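Local coordinates for putative host cell surface-exposed lipoprotein (Streptococcus phage TP-J34, PDB 4EQQ) that excludes superinfecting phages from the host cell as a surface lipoprotein, apparently by targeting the phage tape measure protein, this chain being its ectodomain, at residues Thr17-Ala22 and Asp52-Asn57; Lys64-Lys69 and Asp100-Asn105. All coordinates share one frame; numbering follows the deposited sequence.

Interaction 1. Residues Thr17-Ala22 and Asp52-Asn57; sequences TAVSKA and DYAVEN
A54 sits at the middle of this helix crossing, its methyl lodged against one turn of helix 13-28. The CB of A54 lies 3.8 Å from CB of A18 and 4.2 Å from CB of A22, the alanine one turn further on, and it also rests 3.7 Å from the carbonyl carbon C of A18. With little but alanine methyls between the backbones at this point, the axes of the short segments come within 8.5 Å, at a crossing angle of -53°, and no hydrogen bond spans them. V19 shares A54, its CG2 lying 4.2 Å from CB of A54, and broadens this tight part toward Y53. That CG2 is placed anti to its own carbonyl carbon and reaches CE2 of Y53 at 3.7 Å, the two side chains running obliquely past each other. Y53 in turn has CG anti to its backbone N (chi1 176°), which brings the far part of the ring nearer to V19.

Toward N57, which is partly exposed, the contact loosens. The backbone O of N57 touches the valine methyls, but its side chain leads off, folding back on its own helix: ND2 of N57 donates to O of Y53 at 2.8 Å, with the acceptor close to the amide plane, and stands 3.3 Å above one face of the Y53 ring, near its rim.

L40 of helix 33-42 packs on A54, and R37 of that helix pairs with D52, so the crossing of helices 13-28 and 48-57 is backed by helix 33-42, which lies between them in the chain, consistent with the helix-turn-helix (HTH) fold of this ectodomain.

Interaction 2. Residues Lys64-Lys69 and Asp100-Asn105; sequences KQALEK and DYAVAN. With SO4 (sulfate ion), chain D.
The axes of segments 64-69 and 100-104 pass 7.9 Å apart at a crossing angle of -47°, with the CA atoms of L67 and A102 only 3.9 Å from each other. A102 makes this closeness possible: its CB sits 3.5 Å from the carbonyl O of A66 and 3.9 Å from CB of A66. L67 has more of its surface buried by the other segment than any other residue here. With CG anti to the backbone N (chi1 176°), its branches reach across to the end of helix 96-104 and the residue just past it, where CD1 meets the backbone O of A102 at 3.4 Å and CB of N105 at 3.7 Å. Its CB approaches CE2 of the Y101 ring at 4.1 Å. Y101 and N105 are exposed, making this flank the solvent side.

K69 turns away, and its NZ donates to O2 of a sulfate at 2.6 Å. The same NZ also forms a salt bridge with D92 of its own chain. The ion, probably from the crystallisation liquor, is also hydrogen-bonded to K69 and Q72 of the second subunit.

L88 of helix 81-91 touches both K69 and A102, and R85 pairs with D100, so this helix flanks the crossing of helices 62-77 and 96-104, consistent with an HTH fold.

Interaction 1 joins helices 13-28 and 48-57, interaction 2 helices 62-77 and 96-104; they fall in different copies of the lipoprotein family sequence, on opposite sides of the chain's centre. Their centres lie 22 Å apart, and their nearest atoms, about 7 Å apart, do not touch. Helices 48-57 and 62-77 follow one another, so interaction 1 closes before interaction 2 opens along the chain. In both, an alanine on the later helix packs against the earlier one, beside a tyrosine. Interaction 1 is buried, with a valine and small methyls; interaction 2 is partly buried and uses a leucine among exposed residues, while a lysine beside it holds a sulfate, probably from the crystallisation liquor, that the second subunit also hydrogen-bonds.

Interaction 1. Residues Thr17-Ala22 and Asp52-Asn57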
loop_
_atom_site.group_PDB
_atom_site.type_symbol
_atom_site.label_atom_id
_atom_site.label_comp_id
_atom_site.label_asym_id
_atom_site.label_seq_id
_atom_site.Cartn_x
_atom_site.Cartn_y
_atom_site.Cartn_z
ATOM N N THR A 17 -2.891 19.812 -10.429
ATOM C CA THR A 17 -3.397 19.311 -9.147
ATOM C C THR A 17 -3.286 17.771 -9.130
ATOM O O THR A 17 -2.941 17.190 -8.095
ATOM C CB THR A 17 -4.815 19.876 -8.880
ATOM O OG1 THR A 17 -4.737 21.296 -8.974
ATOM C CG2 THR A 17 -5.322 19.562 -7.478
ATOM N N ALA A 18 -3.582 17.109 -10.280
ATOM C CA ALA A 18 -3.463 15.654 -10.385
ATOM C C ALA A 18 -2.000 15.217 -10.193
ATOM O O ALA A 18 -1.762 14.213 -9.529
ATOM C CB ALA A 18 -4.011 15.158 -11.719
ATOM N N VAL A 19 -1.024 15.987 -10.740
ATOM C CA VAL A 19 0.417 15.718 -10.592
ATOM C C VAL A 19 0.808 15.776 -9.093
ATOM O O VAL A 19 1.519 14.902 -8.591
ATOM C CB VAL A 19 1.273 16.686 -11.464
ATOM C CG1 VAL A 19 2.724 16.757 -10.964
ATOM C CG2 VAL A 19 1.228 16.273 -12.944
ATOM N N SER A 20 0.316 16.798 -8.393
ATOM C CA SER A 20 0.563 16.987 -6.954
ATOM C C SER A 20 0.013 15.772 -6.167
ATOM O O SER A 20 0.696 15.221 -5.296
ATOM C CB SER A 20 -0.120 18.275 -6.487
ATOM O OG SER A 20 0.079 18.425 -5.093
ATOM N N LYS A 21 -1.209 15.342 -6.508
ATOM C CA LYS A 21 -1.857 14.195 -5.881
ATOM C C LYS A 21 -1.095 12.884 -6.207
ATOM O O LYS A 21 -0.867 12.080 -5.310
ATOM C CB LYS A 21 -3.335 14.123 -6.315
ATOM C CG LYS A 21 -4.179 13.060 -5.616
ATOM C CD LYS A 21 -4.139 13.107 -4.062
ATOM C CE LYS A 21 -4.881 14.278 -3.464
ATOM N NZ LYS A 21 -5.076 14.117 -1.998
ATOM N N ALA A 22 -0.655 12.707 -7.475
ATOM C CA ALA A 22 0.107 11.527 -7.910
ATOM C C ALA A 22 1.407 11.384 -7.090
ATOM O O ALA A 22 1.733 10.281 -6.647
ATOM C CB ALA A 22 0.424 11.619 -9.399
ATOM N N ASP A 52 -4.059 10.199 -16.952
ATOM C CA ASP A 52 -3.070 9.753 -17.943
ATOM C C ASP A 52 -1.890 10.731 -18.003
ATOM O O ASP A 52 -0.749 10.290 -18.065
ATOM C CB ASP A 52 -3.700 9.597 -19.343
ATOM C CG ASP A 52 -4.702 8.456 -19.474
ATOM O OD1 ASP A 52 -4.794 7.614 -18.526
ATOM O OD2 ASP A 52 -5.420 8.428 -20.478
ATOM N N TYR A 53 -2.159 12.042 -17.935
ATOM C CA TYR A 53 -1.091 13.046 -17.910
ATOM C C TYR A 53 -0.267 12.919 -16.619
ATOM O O TYR A 53 0.965 12.892 -16.682
ATOM C CB TYR A 53 -1.669 14.467 -18.007
ATOM C CG TYR A 53 -0.610 15.545 -17.887
ATOM C CD1 TYR A 53 0.140 15.933 -18.997
ATOM C CD2 TYR A 53 -0.348 16.164 -16.669
ATOM C CE1 TYR A 53 1.133 16.904 -18.888
ATOM C CE2 TYR A 53 0.653 17.125 -16.546
ATOM C CZ TYR A 53 1.380 17.504 -17.663
ATOM O OH TYR A 53 2.340 18.481 -17.564
ATOM N N ALA A 54 -0.945 12.888 -15.451
ATOM C CA ALA A 54 -0.267 12.796 -14.153
ATOM C C ALA A 54 0.648 11.560 -13.990
ATOM O O ALA A 54 1.767 11.703 -13.515
ATOM C CB ALA A 54 -1.279 12.866 -13.012
ATOM N N VAL A 55 0.211 10.368 -14.418
ATOM C CA VAL A 55 1.048 9.155 -14.242
ATOM C C VAL A 55 2.386 9.201 -14.989
ATOM O O VAL A 55 3.346 8.582 -14.535
ATOM C CB VAL A 55 0.303 7.815 -14.458
ATOM C CG1 VAL A 55 -0.879 7.676 -13.491
ATOM C CG2 VAL A 55 -0.126 7.642 -15.919
ATOM N N GLU A 56 2.452 9.975 -16.090
ATOM C CA GLU A 56 3.649 10.137 -16.934
ATOM C C GLU A 56 4.490 11.375 -16.627
ATOM O O GLU A 56 5.667 11.422 -17.013
ATOM C CB GLU A 56 3.235 10.193 -18.434
ATOM C CG GLU A 56 2.679 8.883 -18.993
ATOM C CD GLU A 56 3.617 7.689 -19.021
ATOM O OE1 GLU A 56 4.840 7.865 -18.817
ATOM O OE2 GLU A 56 3.122 6.570 -19.276
ATOM N N ASN A 57 3.885 12.390 -15.978
ATOM C CA ASN A 57 4.504 13.698 -15.778
ATOM C C ASN A 57 4.706 14.145 -14.333
ATOM O O ASN A 57 4.812 15.346 -14.071
ATOM C CB ASN A 57 3.708 14.736 -16.597
ATOM C CG ASN A 57 3.790 14.484 -18.090
ATOM O OD1 ASN A 57 4.783 14.821 -18.734
ATOM N ND2 ASN A 57 2.768 13.849 -18.665
#

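Interaction 2. Residues Lys64-Lys69 and Asp100-Asn105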
loop_
_atom_site.group_PDB
_atom_site.type_symbol
_atom_site.label_atom_id
_atom_site.label_comp_id
_atom_site.label_asym_id
_atom_site.label_seq_id
_atom_site.Cartn_x
_atom_site.Cartn_y
_atom_site.Cartn_z
ATOM N N LYS A 64 11.525 2.086 -8.659
ATOM C CA LYS A 64 11.658 2.356 -7.217
ATOM C C LYS A 64 10.323 2.041 -6.497
ATOM O O LYS A 64 10.338 1.507 -5.386
ATOM C CB LYS A 64 12.107 3.814 -7.013
ATOM C CG LYS A 64 11.852 4.414 -5.633
ATOM C CD LYS A 64 12.827 3.922 -4.597
ATOM C CE LYS A 64 12.747 4.739 -3.336
ATOM N NZ LYS A 64 13.756 4.274 -2.364
ATOM N N GLN A 65 9.178 2.345 -7.142
ATOM C CA GLN A 65 7.859 2.023 -6.585
ATOM C C GLN A 65 7.730 0.502 -6.427
ATOM O O GLN A 65 7.236 0.034 -5.408
ATOM C CB GLN A 65 6.723 2.531 -7.506
ATOM C CG GLN A 65 6.608 4.045 -7.604
ATOM C CD GLN A 65 6.312 4.675 -6.276
ATOM O OE1 GLN A 65 7.133 5.383 -5.713
ATOM N NE2 GLN A 65 5.134 4.436 -5.753
ATOM N N ALA A 66 8.153 -0.263 -7.461
ATOM C CA ALA A 66 8.106 -1.731 -7.445
ATOM C C ALA A 66 8.991 -2.274 -6.333
ATOM O O ALA A 66 8.574 -3.190 -5.630
ATOM C CB ALA A 66 8.541 -2.297 -8.790
ATOM N N LEU A 67 10.211 -1.725 -6.184
ATOM C CA LEU A 67 11.144 -2.147 -5.130
ATOM C C LEU A 67 10.526 -1.939 -3.731
ATOM O O LEU A 67 10.581 -2.844 -2.899
ATOM C CB LEU A 67 12.499 -1.396 -5.262
ATOM C CG LEU A 67 13.556 -1.658 -4.169
ATOM C CD1 LEU A 67 13.807 -3.174 -3.962
ATOM C CD2 LEU A 67 14.848 -0.920 -4.477
ATOM N N GLU A 68 9.944 -0.754 -3.483
ATOM C CA GLU A 68 9.310 -0.441 -2.199
ATOM C C GLU A 68 8.120 -1.376 -1.922
ATOM O O GLU A 68 7.969 -1.868 -0.801
ATOM C CB GLU A 68 8.921 1.051 -2.114
ATOM C CG GLU A 68 10.114 2.009 -2.032
ATOM C CD GLU A 68 11.197 1.651 -1.024
ATOM O OE1 GLU A 68 12.360 1.444 -1.442
ATOM O OE2 GLU A 68 10.858 1.477 0.168
ATOM N N LYS A 69 7.323 -1.682 -2.954
ATOM C CA LYS A 69 6.203 -2.614 -2.787
ATOM C C LYS A 69 6.730 -4.039 -2.511
ATOM O O LYS A 69 6.168 -4.753 -1.683
ATOM C CB LYS A 69 5.267 -2.604 -4.018
ATOM C CG LYS A 69 3.905 -3.242 -3.726
ATOM C CD LYS A 69 3.117 -2.444 -2.654
ATOM C CE LYS A 69 1.839 -3.121 -2.224
ATOM N NZ LYS A 69 0.889 -3.267 -3.361
ATOM N N ASP A 100 11.252 -7.347 -12.055
ATOM C CA ASP A 100 12.561 -8.013 -12.075
ATOM C C ASP A 100 13.575 -7.192 -11.298
ATOM O O ASP A 100 14.303 -7.749 -10.477
ATOM C CB ASP A 100 13.054 -8.262 -13.519
ATOM C CG ASP A 100 12.240 -9.271 -14.317
ATOM O OD1 ASP A 100 11.478 -10.058 -13.694
ATOM O OD2 ASP A 100 12.327 -9.245 -15.563
ATOM N N TYR A 101 13.587 -5.856 -11.523
ATOM C CA TYR A 101 14.469 -4.941 -10.798
ATOM C C TYR A 101 14.165 -4.995 -9.285
ATOM O O TYR A 101 15.091 -5.061 -8.464
ATOM C CB TYR A 101 14.313 -3.501 -11.330
ATOM C CG TYR A 101 14.949 -2.464 -10.432
ATOM C CD1 TYR A 101 16.316 -2.201 -10.492
ATOM C CD2 TYR A 101 14.191 -1.773 -9.489
ATOM C CE1 TYR A 101 16.918 -1.288 -9.622
ATOM C CE2 TYR A 101 14.779 -0.844 -8.626
ATOM C CZ TYR A 101 16.141 -0.601 -8.702
ATOM O OH TYR A 101 16.714 0.314 -7.857
ATOM N N ALA A 102 12.868 -4.977 -8.920
ATOM C CA ALA A 102 12.468 -5.008 -7.509
ATOM C C ALA A 102 13.027 -6.249 -6.797
ATOM O O ALA A 102 13.657 -6.122 -5.741
ATOM C CB ALA A 102 10.940 -4.987 -7.393
ATOM N N VAL A 103 12.774 -7.445 -7.368
ATOM C CA VAL A 103 13.178 -8.705 -6.742
ATOM C C VAL A 103 14.691 -8.938 -6.702
ATOM O O VAL A 103 15.191 -9.541 -5.751
ATOM C CB VAL A 103 12.329 -9.945 -7.150
ATOM C CG1 VAL A 103 10.839 -9.701 -6.895
ATOM C CG2 VAL A 103 12.559 -10.324 -8.596
ATOM N N ALA A 104 15.420 -8.392 -7.682
ATOM C CA ALA A 104 16.888 -8.470 -7.735
ATOM C C ALA A 104 17.510 -7.643 -6.584
ATOM O O ALA A 104 18.661 -7.867 -6.214
ATOM C CB ALA A 104 17.384 -7.962 -9.079
ATOM N N ASN A 105 16.729 -6.710 -6.007
ATOM C CA ASN A 105 17.159 -5.840 -4.912
ATOM C C ASN A 105 16.537 -6.165 -3.559
ATOM O O ASN A 105 16.633 -5.364 -2.633
ATOM C CB ASN A 105 17.011 -4.366 -5.292
ATOM C CG ASN A 105 17.937 -3.956 -6.410
ATOM O OD1 ASN A 105 17.571 -3.968 -7.592
ATOM N ND2 ASN A 105 19.166 -3.612 -6.056
HETATM S S SO4 D . -2.467 -1.959 -2.970
HETATM O O1 SO4 D . -2.044 -0.568 -3.186
HETATM O O2 SO4 D . -1.411 -2.705 -2.299
HETATM O O3 SO4 D . -3.661 -1.984 -2.120
HETATM O O4 SO4 D . -2.775 -2.580 -4.265
#